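Local coordinates for protein trichomaglin (Trichosanthes lepiniana, PDB 1SGL) that is an S-like ribonuclease of the T2 family and so probably cleaves single-stranded RNA, at residues I68-W79 against W117-M128. Numbering follows the deposited sequence.
Sequences IMPFFGKLVEYW and WNYFKKTLKLFM
Phe71 lies over one face of the Trp117 indole, its CZ 3.5 Å above that plane, while Pro70 CG meets the indole at its edge, near NE1. Pro70 CG also sits over the centre of the Phe71 ring. The Phe71 and Trp117 planes are inclined by 31°. Phe120 turns its edge toward the face of Trp79 in an offset edge-to-face pair, with Phe120 CD1 3.6 Å from Trp79 CZ3. Thr123 CG2 packs against the same CZ3 at 3.5 Å. Tyr78 CD2 meets Phe127 CE2 at 3.6 Å, obliquely. Phe71 CG is anti to the carbonyl carbon (chi1 -54°), which lays the ring against helix 116-129, where CZ touches Lys121 CB and Phe71 CB touches Leu124 CD1. An alanine at Phe71 is likely to leave a gap beside Trp117, Lys121 and Phe120 and let the indole turn more freely. Trp98 packs edge-to-face with Trp79, and Ile42 touches Thr123 and Phe127. Helix 72-78, with the turn before it and Trp79 just after it, thus packs on helix 116-129 of the T2 ribonuclease fold. Hydrophobic burial and van der Waals contact hold the pair; Thr123 OG1 bonds Tyr119 O within its helix and Tyr119 OH bonds Leu45 O, both satisfied without crossing it.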
ATOM      1  N   ILE A  68      14.762 -11.085  -4.493  1.00 36.57           N
ATOM      2  CA  ILE A  68      13.917 -10.040  -5.075  1.00 36.91           C
ATOM      3  C   ILE A  68      14.141  -9.880  -6.581  1.00 36.75           C
ATOM      4  O   ILE A  68      13.240  -9.460  -7.307  1.00 35.76           O
ATOM      5  CB  ILE A  68      14.215  -8.663  -4.416  1.00 36.61           C
ATOM      6  CG1 ILE A  68      13.503  -8.553  -3.074  1.00 37.60           C
ATOM      7  CG2 ILE A  68      13.792  -7.527  -5.330  1.00 37.20           C
ATOM      8  CD1 ILE A  68      13.764  -7.237  -2.373  1.00 38.63           C
ATOM      9  N   MET A  69      15.348 -10.221  -7.028  1.00 37.50           N
ATOM     10  CA  MET A  69      15.777 -10.078  -8.418  1.00 37.89           C
ATOM     11  C   MET A  69      14.761  -9.898  -9.539  1.00 37.76           C
ATOM     12  O   MET A  69      14.713  -8.841 -10.178  1.00 38.96           O
ATOM     13  CB  MET A  69      16.723 -11.215  -8.806  1.00 39.74           C
ATOM     14  CG  MET A  69      16.944 -11.298 -10.310  1.00 41.19           C
ATOM     15  SD  MET A  69      18.316 -12.328 -10.759  1.00 47.26           S
ATOM     16  CE  MET A  69      19.152 -11.241 -11.950  1.00 45.03           C
ATOM     17  N   PRO A  70      13.951 -10.926  -9.815  1.00 36.28           N
ATOM     18  CA  PRO A  70      12.977 -10.765 -10.895  1.00 36.18           C
ATOM     19  C   PRO A  70      11.884  -9.721 -10.648  1.00 35.49           C
ATOM     20  O   PRO A  70      10.930  -9.641 -11.417  1.00 37.71           O
ATOM     21  CB  PRO A  70      12.406 -12.173 -11.052  1.00 36.08           C
ATOM     22  CG  PRO A  70      12.461 -12.705  -9.657  1.00 37.14           C
ATOM     23  CD  PRO A  70      13.811 -12.236  -9.154  1.00 35.79           C
ATOM     24  N   PHE A  71      12.019  -8.915  -9.602  1.00 32.46           N
ATOM     25  CA  PHE A  71      10.994  -7.916  -9.300  1.00 30.53           C
ATOM     26  C   PHE A  71      11.554  -6.523  -9.043  1.00 29.10           C
ATOM     27  O   PHE A  71      10.792  -5.566  -8.909  1.00 28.54           O
ATOM     28  CB  PHE A  71      10.194  -8.336  -8.062  1.00 29.49           C
ATOM     29  CG  PHE A  71       9.604  -9.716  -8.146  1.00 30.13           C
ATOM     30  CD1 PHE A  71       9.725 -10.595  -7.073  1.00 30.71           C
ATOM     31  CD2 PHE A  71       8.898 -10.123  -9.271  1.00 30.63           C
ATOM     32  CE1 PHE A  71       9.149 -11.865  -7.116  1.00 31.97           C
ATOM     33  CE2 PHE A  71       8.318 -11.388  -9.326  1.00 31.45           C
ATOM     34  CZ  PHE A  71       8.444 -12.261  -8.244  1.00 31.66           C
ATOM     35  N   PHE A  72      12.877  -6.402  -8.980  1.00 27.82           N
ATOM     36  CA  PHE A  72      13.501  -5.117  -8.681  1.00 28.81           C
ATOM     37  C   PHE A  72      12.943  -3.871  -9.374  1.00 27.88           C
ATOM     38  O   PHE A  72      12.628  -2.879  -8.713  1.00 27.94           O
ATOM     39  CB  PHE A  72      15.006  -5.185  -8.924  1.00 27.59           C
ATOM     40  CG  PHE A  72      15.735  -3.967  -8.457  1.00 27.45           C
ATOM     41  CD1 PHE A  72      15.718  -3.608  -7.116  1.00 27.64           C
ATOM     42  CD2 PHE A  72      16.436  -3.171  -9.355  1.00 27.62           C
ATOM     43  CE1 PHE A  72      16.390  -2.476  -6.672  1.00 29.19           C
ATOM     44  CE2 PHE A  72      17.112  -2.038  -8.927  1.00 26.19           C
ATOM     45  CZ  PHE A  72      17.092  -1.687  -7.584  1.00 28.77           C
ATOM     46  N   GLY A  73      12.834  -3.914 -10.696  1.00 27.99           N
ATOM     47  CA  GLY A  73      12.325  -2.767 -11.427  1.00 26.06           C
ATOM     48  C   GLY A  73      10.920  -2.402 -10.998  1.00 26.76           C
ATOM     49  O   GLY A  73      10.606  -1.235 -10.800  1.00 26.90           O
ATOM     50  N   LYS A  74      10.074  -3.413 -10.842  1.00 26.09           N
ATOM     51  CA  LYS A  74       8.699  -3.185 -10.435  1.00 26.66           C
ATOM     52  C   LYS A  74       8.596  -2.671  -9.002  1.00 25.00           C
ATOM     53  O   LYS A  74       7.762  -1.823  -8.715  1.00 24.36           O
ATOM     54  CB  LYS A  74       7.893  -4.471 -10.628  1.00 27.90           C
ATOM     55  CG  LYS A  74       7.894  -4.928 -12.087  1.00 32.27           C
ATOM     56  CD  LYS A  74       7.206  -6.277 -12.303  1.00 35.46           C
ATOM     57  CE  LYS A  74       5.702  -6.162 -12.171  1.00 37.92           C
ATOM     58  NZ  LYS A  74       5.030  -7.382 -12.695  1.00 41.46           N
ATOM     59  N   LEU A  75       9.453  -3.160  -8.109  1.00 24.22           N
ATOM     60  CA  LEU A  75       9.416  -2.704  -6.722  1.00 24.25           C
ATOM     61  C   LEU A  75       9.814  -1.239  -6.600  1.00 23.25           C
ATOM     62  O   LEU A  75       9.203  -0.489  -5.850  1.00 21.97           O
ATOM     63  CB  LEU A  75      10.332  -3.552  -5.830  1.00 23.77           C
ATOM     64  CG  LEU A  75       9.895  -5.002  -5.584  1.00 26.77           C
ATOM     65  CD1 LEU A  75      10.881  -5.689  -4.639  1.00 24.22           C
ATOM     66  CD2 LEU A  75       8.498  -5.012  -4.987  1.00 25.17           C
ATOM     67  N   VAL A  76      10.845  -0.836  -7.336  1.00 23.83           N
ATOM     68  CA  VAL A  76      11.314   0.544  -7.292  1.00 25.21           C
ATOM     69  C   VAL A  76      10.245   1.502  -7.810  1.00 25.84           C
ATOM     70  O   VAL A  76      10.086   2.608  -7.303  1.00 25.39           O
ATOM     71  CB  VAL A  76      12.604   0.711  -8.128  1.00 26.44           C
ATOM     72  CG1 VAL A  76      12.905   2.187  -8.354  1.00 28.06           C
ATOM     73  CG2 VAL A  76      13.771   0.047  -7.406  1.00 27.73           C
ATOM     74  N   GLU A  77       9.493   1.063  -8.808  1.00 25.91           N
ATOM     75  CA  GLU A  77       8.463   1.911  -9.372  1.00 27.90           C
ATOM     76  C   GLU A  77       7.143   1.871  -8.593  1.00 26.33           C
ATOM     77  O   GLU A  77       6.533   2.909  -8.345  1.00 23.66           O
ATOM     78  CB  GLU A  77       8.195   1.512 -10.823  1.00 30.57           C
ATOM     79  CG  GLU A  77       7.609   2.645 -11.654  1.00 36.44           C
ATOM     80  CD  GLU A  77       6.787   2.147 -12.822  1.00 38.23           C
ATOM     81  OE1 GLU A  77       7.248   1.227 -13.540  1.00 40.00           O
ATOM     82  OE2 GLU A  77       5.677   2.687 -13.021  1.00 40.86           O
ATOM     83  N   TYR A  78       6.712   0.679  -8.194  1.00 23.52           N
ATOM     84  CA  TYR A  78       5.433   0.547  -7.498  1.00 23.36           C
ATOM     85  C   TYR A  78       5.457   0.386  -5.986  1.00 22.03           C
ATOM     86  O   TYR A  78       4.417   0.498  -5.337  1.00 20.91           O
ATOM     87  CB  TYR A  78       4.658  -0.616  -8.110  1.00 25.57           C
ATOM     88  CG  TYR A  78       4.380  -0.422  -9.575  1.00 26.97           C
ATOM     89  CD1 TYR A  78       4.862  -1.321 -10.519  1.00 28.56           C
ATOM     90  CD2 TYR A  78       3.628   0.663 -10.018  1.00 28.81           C
ATOM     91  CE1 TYR A  78       4.601  -1.152 -11.872  1.00 30.74           C
ATOM     92  CE2 TYR A  78       3.361   0.844 -11.371  1.00 31.92           C
ATOM     93  CZ  TYR A  78       3.853  -0.071 -12.291  1.00 32.94           C
ATOM     94  OH  TYR A  78       3.594   0.100 -13.634  1.00 36.74           O
ATOM     95  N   TRP A  79       6.634   0.141  -5.422  1.00 20.66           N
ATOM     96  CA  TRP A  79       6.752  -0.058  -3.984  1.00 20.16           C
ATOM     97  C   TRP A  79       7.876   0.800  -3.390  1.00 20.75           C
ATOM     98  O   TRP A  79       8.688   0.308  -2.614  1.00 20.17           O
ATOM     99  CB  TRP A  79       7.024  -1.540  -3.722  1.00 19.01           C
ATOM    100  CG  TRP A  79       6.672  -2.039  -2.354  1.00 16.82           C
ATOM    101  CD1 TRP A  79       6.765  -1.359  -1.176  1.00 17.72           C
ATOM    102  CD2 TRP A  79       6.276  -3.367  -2.019  1.00 17.14           C
ATOM    103  NE1 TRP A  79       6.456  -2.186  -0.122  1.00 17.70           N
ATOM    104  CE2 TRP A  79       6.152  -3.427  -0.614  1.00 18.75           C
ATOM    105  CE3 TRP A  79       6.015  -4.519  -2.771  1.00 16.70           C
ATOM    106  CZ2 TRP A  79       5.777  -4.594   0.053  1.00 18.81           C
ATOM    107  CZ3 TRP A  79       5.645  -5.672  -2.111  1.00 18.38           C
ATOM    108  CH2 TRP A  79       5.528  -5.703  -0.711  1.00 19.02           C
ATOM    109  N   TRP A 117      10.045 -14.708  -2.190  1.00 37.52           N
ATOM    110  CA  TRP A 117       9.647 -14.687  -3.586  1.00 39.64           C
ATOM    111  C   TRP A 117       8.142 -14.611  -3.794  1.00 38.48           C
ATOM    112  O   TRP A 117       7.640 -13.701  -4.453  1.00 39.13           O
ATOM    113  CB  TRP A 117      10.182 -15.922  -4.303  1.00 41.29           C
ATOM    114  CG  TRP A 117      10.229 -15.727  -5.765  1.00 43.32           C
ATOM    115  CD1 TRP A 117      11.085 -14.916  -6.452  1.00 44.54           C
ATOM    116  CD2 TRP A 117       9.363 -16.318  -6.736  1.00 44.70           C
ATOM    117  NE1 TRP A 117      10.804 -14.966  -7.794  1.00 45.56           N
ATOM    118  CE2 TRP A 117       9.751 -15.819  -7.998  1.00 45.60           C
ATOM    119  CE3 TRP A 117       8.293 -17.220  -6.662  1.00 46.10           C
ATOM    120  CZ2 TRP A 117       9.106 -16.193  -9.185  1.00 47.05           C
ATOM    121  CZ3 TRP A 117       7.649 -17.592  -7.844  1.00 47.97           C
ATOM    122  CH2 TRP A 117       8.060 -17.077  -9.090  1.00 47.89           C
ATOM    123  N   ASN A 118       7.435 -15.584  -3.232  1.00 37.04           N
ATOM    124  CA  ASN A 118       5.990 -15.668  -3.343  1.00 34.96           C
ATOM    125  C   ASN A 118       5.298 -14.457  -2.719  1.00 32.93           C
ATOM    126  O   ASN A 118       4.246 -14.032  -3.187  1.00 32.60           O
ATOM    127  CB  ASN A 118       5.508 -16.964  -2.681  1.00 36.83           C
ATOM    128  CG  ASN A 118       4.030 -17.215  -2.895  1.00 39.04           C
ATOM    129  OD1 ASN A 118       3.529 -17.144  -4.019  1.00 40.65           O
ATOM    130  ND2 ASN A 118       3.323 -17.525  -1.814  1.00 39.25           N
ATOM    131  N   TYR A 119       5.889 -13.903  -1.667  1.00 29.96           N
ATOM    132  CA  TYR A 119       5.313 -12.740  -1.011  1.00 28.32           C
ATOM    133  C   TYR A 119       5.303 -11.539  -1.963  1.00 27.89           C
ATOM    134  O   TYR A 119       4.264 -10.917  -2.175  1.00 27.20           O
ATOM    135  CB  TYR A 119       6.098 -12.394   0.251  1.00 25.32           C
ATOM    136  CG  TYR A 119       5.583 -11.173   0.979  1.00 25.38           C
ATOM    137  CD1 TYR A 119       4.327 -11.172   1.597  1.00 24.38           C
ATOM    138  CD2 TYR A 119       6.356 -10.014   1.055  1.00 23.89           C
ATOM    139  CE1 TYR A 119       3.859 -10.038   2.276  1.00 23.19           C
ATOM    140  CE2 TYR A 119       5.907  -8.890   1.722  1.00 22.71           C
ATOM    141  CZ  TYR A 119       4.662  -8.900   2.334  1.00 25.33           C
ATOM    142  OH  TYR A 119       4.245  -7.769   3.004  1.00 24.55           O
ATOM    143  N   PHE A 120       6.455 -11.219  -2.542  1.00 26.53           N
ATOM    144  CA  PHE A 120       6.529 -10.094  -3.465  1.00 26.46           C
ATOM    145  C   PHE A 120       5.771 -10.374  -4.750  1.00 26.07           C
ATOM    146  O   PHE A 120       5.118  -9.488  -5.295  1.00 25.35           O
ATOM    147  CB  PHE A 120       7.988  -9.744  -3.764  1.00 25.22           C
ATOM    148  CG  PHE A 120       8.727  -9.251  -2.565  1.00 25.13           C
ATOM    149  CD1 PHE A 120       8.336  -8.075  -1.933  1.00 24.56           C
ATOM    150  CD2 PHE A 120       9.763  -9.993  -2.014  1.00 26.56           C
ATOM    151  CE1 PHE A 120       8.960  -7.647  -0.763  1.00 24.07           C
ATOM    152  CE2 PHE A 120      10.398  -9.574  -0.842  1.00 25.77           C
ATOM    153  CZ  PHE A 120       9.993  -8.401  -0.216  1.00 24.93           C
ATOM    154  N   LYS A 121       5.853 -11.610  -5.227  1.00 26.72           N
ATOM    155  CA  LYS A 121       5.154 -11.990  -6.445  1.00 27.19           C
ATOM    156  C   LYS A 121       3.647 -11.806  -6.273  1.00 26.84           C
ATOM    157  O   LYS A 121       2.988 -11.216  -7.123  1.00 25.32           O
ATOM    158  CB  LYS A 121       5.436 -13.446  -6.784  1.00 29.48           C
ATOM    159  CG  LYS A 121       4.687 -13.944  -7.998  1.00 31.52           C
ATOM    160  CD  LYS A 121       4.998 -15.410  -8.249  1.00 35.58           C
ATOM    161  CE  LYS A 121       4.303 -15.916  -9.503  1.00 36.58           C
ATOM    162  NZ  LYS A 121       4.622 -17.347  -9.767  1.00 38.86           N
ATOM    163  N   LYS A 122       3.109 -12.319  -5.172  1.00 25.66           N
ATOM    164  CA  LYS A 122       1.676 -12.216  -4.910  1.00 26.14           C
ATOM    165  C   LYS A 122       1.229 -10.778  -4.684  1.00 24.58           C
ATOM    166  O   LYS A 122       0.184 -10.357  -5.174  1.00 24.12           O
ATOM    167  CB  LYS A 122       1.288 -13.038  -3.684  1.00 27.91           C
ATOM    168  CG  LYS A 122      -0.075 -13.677  -3.826  1.00 32.19           C
ATOM    169  CD  LYS A 122       0.001 -14.783  -4.872  1.00 35.46           C
ATOM    170  CE  LYS A 122      -1.365 -15.155  -5.409  1.00 37.48           C
ATOM    171  NZ  LYS A 122      -1.964 -14.024  -6.171  1.00 40.26           N
ATOM    172  N   THR A 123       2.013 -10.029  -3.924  1.00 23.07           N
ATOM    173  CA  THR A 123       1.662  -8.650  -3.649  1.00 21.90           C
ATOM    174  C   THR A 123       1.612  -7.829  -4.940  1.00 21.17           C
ATOM    175  O   THR A 123       0.689  -7.045  -5.144  1.00 19.76           O
ATOM    176  CB  THR A 123       2.652  -8.022  -2.658  1.00 21.53           C
ATOM    177  OG1 THR A 123       2.600  -8.744  -1.415  1.00 20.98           O
ATOM    178  CG2 THR A 123       2.293  -6.558  -2.406  1.00 20.61           C
ATOM    179  N   LEU A 124       2.592  -8.025  -5.817  1.00 22.05           N
ATOM    180  CA  LEU A 124       2.626  -7.298  -7.084  1.00 23.33           C
ATOM    181  C   LEU A 124       1.495  -7.729  -8.023  1.00 24.02           C
ATOM    182  O   LEU A 124       0.898  -6.896  -8.711  1.00 23.29           O
ATOM    183  CB  LEU A 124       3.983  -7.495  -7.768  1.00 23.37           C
ATOM    184  CG  LEU A 124       5.126  -6.713  -7.107  1.00 23.46           C
ATOM    185  CD1 LEU A 124       6.462  -7.132  -7.701  1.00 24.42           C
ATOM    186  CD2 LEU A 124       4.898  -5.218  -7.312  1.00 22.21           C
ATOM    187  N   LYS A 125       1.196  -9.024  -8.049  1.00 24.04           N
ATOM    188  CA  LYS A 125       0.124  -9.525  -8.903  1.00 26.40           C
ATOM    189  C   LYS A 125      -1.202  -8.889  -8.515  1.00 25.16           C
ATOM    190  O   LYS A 125      -1.959  -8.453  -9.377  1.00 25.91           O
ATOM    191  CB  LYS A 125      -0.004 -11.048  -8.788  1.00 29.07           C
ATOM    192  CG  LYS A 125       1.104 -11.827  -9.476  1.00 34.08           C
ATOM    193  CD  LYS A 125       0.996 -13.339  -9.205  1.00 37.86           C
ATOM    194  CE  LYS A 125      -0.286 -13.942  -9.777  1.00 41.15           C
ATOM    195  NZ  LYS A 125      -1.540 -13.365  -9.201  1.00 43.13           N
ATOM    196  N   LEU A 126      -1.480  -8.843  -7.214  1.00 24.09           N
ATOM    197  CA  LEU A 126      -2.726  -8.259  -6.737  1.00 24.17           C
ATOM    198  C   LEU A 126      -2.821  -6.779  -7.073  1.00 22.83           C
ATOM    199  O   LEU A 126      -3.881  -6.299  -7.453  1.00 22.21           O
ATOM    200  CB  LEU A 126      -2.872  -8.451  -5.226  1.00 23.96           C
ATOM    201  CG  LEU A 126      -3.134  -9.888  -4.772  1.00 25.31           C
ATOM    202  CD1 LEU A 126      -3.238  -9.933  -3.256  1.00 25.37           C
ATOM    203  CD2 LEU A 126      -4.412 -10.396  -5.412  1.00 25.32           C
ATOM    204  N   PHE A 127      -1.713  -6.060  -6.931  1.00 22.73           N
ATOM    205  CA  PHE A 127      -1.697  -4.636  -7.230  1.00 24.02           C
ATOM    206  C   PHE A 127      -2.020  -4.376  -8.702  1.00 24.88           C
ATOM    207  O   PHE A 127      -2.799  -3.478  -9.019  1.00 25.12           O
ATOM    208  CB  PHE A 127      -0.326  -4.040  -6.904  1.00 23.82           C
ATOM    209  CG  PHE A 127      -0.198  -2.577  -7.237  1.00 23.71           C
ATOM    210  CD1 PHE A 127      -0.744  -1.608  -6.403  1.00 23.56           C
ATOM    211  CD2 PHE A 127       0.484  -2.169  -8.383  1.00 23.46           C
ATOM    212  CE1 PHE A 127      -0.611  -0.252  -6.698  1.00 23.95           C
ATOM    213  CE2 PHE A 127       0.622  -0.816  -8.690  1.00 23.88           C
ATOM    214  CZ  PHE A 127       0.074   0.147  -7.845  1.00 23.68           C
ATOM    215  N   MET A 128      -1.422  -5.169  -9.590  1.00 25.38           N
ATOM    216  CA  MET A 128      -1.633  -5.005 -11.023  1.00 27.96           C
ATOM    217  C   MET A 128      -2.981  -5.514 -11.506  1.00 27.27           C
ATOM    218  O   MET A 128      -3.613  -4.876 -12.342  1.00 27.15           O
ATOM    219  CB  MET A 128      -0.505  -5.688 -11.814  1.00 31.46           C
ATOM    220  CG  MET A 128       0.872  -5.058 -11.578  1.00 36.51           C
ATOM    221  SD  MET A 128       2.238  -5.860 -12.471  1.00 44.58           S
ATOM    222  CE  MET A 128       2.276  -7.465 -11.674  1.00 41.97           C
TER